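Local coordinates for phage-related conserved hypothetical protein, BB2244 (Bordetella bronchiseptica, PDB 2BDV) that is of unknown function but probably acts, like other SOS response associated peptidase (SRAP) proteins, on damaged DNA, at residues Gly83-Trp86 and Lys87-Gly91. Residues are numbered along the deposited sequence; the frame is centred on the assembly and turned at random.
Sequences GWPW and KLMIG
Gly83 O and Lys87 N are joined by a 3.0 Å hydrogen bond that spans the most unusual feature of this turn, the cis peptide between Trp84 and Pro85. Across that cis bond the proline folds onto the preceding indole, its CB lying 3.4 Å above the centre of the Trp84 ring; Pro85 CD stands above one face of the Trp86 ring toward the rim, so the proline serves both tryptophans. Further on, Trp86 O takes two successive backbone amides. Ile90 N, the i+4 donor, lies 2.9 Å from Trp86 O and nearly in line with the C=O bond, but its N-H is bent (146°), whereas Met89 N, the i+3 donor, sits well above the carbonyl plane. The latter bond is of 3-10 type and belongs with the short 3-10 segment Trp86-Leu88; Leu88 N donates to Pro85 O in the same i to i+3 manner, although the place of that nitrogen is less certain. The selenomethionine chain bends at its last torsion (chi3 -101°), which sets CE against both Pro85 O and the Trp86 ring: Met89 CE lies 3.5 Å from Trp86 CE3 and 3.4 Å from Pro85 O. Its selenium stands at the rim of the six-membered ring, 5.2 Å from the centroid and 80° off the normal, an edge-on Met-aromatic contact. The extended Lys87 chain runs back along Gly83 and Trp84, its CE 4.0 Å from Trp84 CB. The turn belongs to the loop between helix 76-80 and strand 94-99: Trp86 packs on Thr78 and Ile79 of that helix, Pro85 and Met89 rest on Tyr62, and Ile90 bridges Ile79 to Val184 and Ala187 of helix 184-191, while its carbonyl accepts a bond from Arg94 at the start of the strand.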
loop_
_atom_site.group_PDB
_atom_site.type_symbol
_atom_site.label_atom_id
_atom_site.label_comp_id
_atom_site.label_asym_id
_atom_site.label_seq_id
_atom_site.Cartn_x
_atom_site.Cartn_y
_atom_site.Cartn_z
ATOM N N GLY A 83 14.122 -1.240 -12.037
ATOM C CA GLY A 83 13.748 -2.377 -12.855
ATOM C C GLY A 83 12.286 -2.391 -13.256
ATOM O O GLY A 83 11.485 -1.586 -12.776
ATOM N N TRP A 84 11.953 -3.320 -14.145
ATOM C CA TRP A 84 10.603 -3.507 -14.657
ATOM C C TRP A 84 9.711 -4.052 -13.539
ATOM O O TRP A 84 10.142 -4.880 -12.738
ATOM C CB TRP A 84 10.627 -4.516 -15.828
ATOM C CG TRP A 84 9.325 -4.637 -16.604
ATOM C CD1 TRP A 84 8.855 -3.782 -17.564
ATOM C CD2 TRP A 84 8.328 -5.665 -16.464
ATOM N NE1 TRP A 84 7.628 -4.215 -18.027
ATOM C CE2 TRP A 84 7.284 -5.367 -17.368
ATOM C CE3 TRP A 84 8.216 -6.807 -15.661
ATOM C CZ2 TRP A 84 6.145 -6.166 -17.492
ATOM C CZ3 TRP A 84 7.077 -7.609 -15.782
ATOM C CH2 TRP A 84 6.058 -7.280 -16.693
ATOM N N PRO A 85 8.454 -3.589 -13.475
ATOM C CA PRO A 85 7.897 -2.594 -14.395
ATOM C C PRO A 85 7.780 -1.241 -13.710
ATOM O O PRO A 85 7.357 -0.256 -14.310
ATOM C CB PRO A 85 6.538 -3.178 -14.722
ATOM C CG PRO A 85 6.116 -3.682 -13.384
ATOM C CD PRO A 85 7.369 -4.374 -12.860
ATOM N N TRP A 86 8.155 -1.208 -12.441
ATOM C CA TRP A 86 8.069 0.009 -11.650
ATOM C C TRP A 86 8.861 1.187 -12.220
ATOM O O TRP A 86 8.539 2.335 -11.934
ATOM C CB TRP A 86 8.510 -0.304 -10.220
ATOM C CG TRP A 86 7.885 -1.578 -9.726
ATOM C CD1 TRP A 86 8.533 -2.669 -9.229
ATOM C CD2 TRP A 86 6.490 -1.915 -9.746
ATOM N NE1 TRP A 86 7.638 -3.664 -8.942
ATOM C CE2 TRP A 86 6.375 -3.233 -9.248
ATOM C CE3 TRP A 86 5.331 -1.234 -10.137
ATOM C CZ2 TRP A 86 5.143 -3.889 -9.129
ATOM C CZ3 TRP A 86 4.102 -1.888 -10.020
ATOM C CH2 TRP A 86 4.023 -3.204 -9.519
ATOM N N LYS A 87 9.882 0.918 -13.029
ATOM C CA LYS A 87 10.677 2.001 -13.602
ATOM C C LYS A 87 9.813 2.900 -14.476
ATOM O O LYS A 87 10.202 4.011 -14.818
ATOM C CB LYS A 87 11.834 1.443 -14.439
ATOM C CG LYS A 87 11.399 0.607 -15.640
ATOM C CD LYS A 87 12.597 -0.015 -16.366
ATOM C CE LYS A 87 12.156 -1.149 -17.287
ATOM N NZ LYS A 87 13.278 -1.726 -18.088
ATOM N N LEU A 88 8.631 2.409 -14.824
ATOM C CA LEU A 88 7.706 3.147 -15.670
ATOM C C LEU A 88 6.716 4.005 -14.881
ATOM O O LEU A 88 5.987 4.817 -15.452
ATOM C CB LEU A 88 6.932 2.152 -16.533
ATOM C CG LEU A 88 7.792 1.153 -17.327
ATOM C CD1 LEU A 88 6.903 0.049 -17.890
ATOM C CD2 LEU A 88 8.537 1.870 -18.445
HETATM N N MSE A 89 6.690 3.824 -13.568
HETATM C CA MSE A 89 5.762 4.566 -12.729
HETATM C C MSE A 89 6.435 5.376 -11.630
HETATM O O MSE A 89 5.823 6.274 -11.063
HETATM C CB MSE A 89 4.773 3.593 -12.096
HETATM C CG MSE A 89 3.851 2.920 -13.089
HETATM SE SE MSE A 89 3.027 1.328 -12.342
HETATM C CE MSE A 89 4.175 0.016 -13.175
ATOM N N ILE A 90 7.691 5.056 -11.331
ATOM C CA ILE A 90 8.415 5.754 -10.284
ATOM C C ILE A 90 8.489 7.258 -10.551
ATOM O O ILE A 90 8.635 8.060 -9.628
ATOM C CB ILE A 90 9.840 5.184 -10.131
ATOM C CG1 ILE A 90 10.534 5.855 -8.946
ATOM C CG2 ILE A 90 10.623 5.352 -11.429
ATOM C CD1 ILE A 90 9.772 5.671 -7.637
ATOM N N GLY A 91 8.362 7.643 -11.817
ATOM C CA GLY A 91 8.418 9.052 -12.162
ATOM C C GLY A 91 7.082 9.773 -12.125
ATOM O O GLY A 91 6.972 10.843 -11.530
#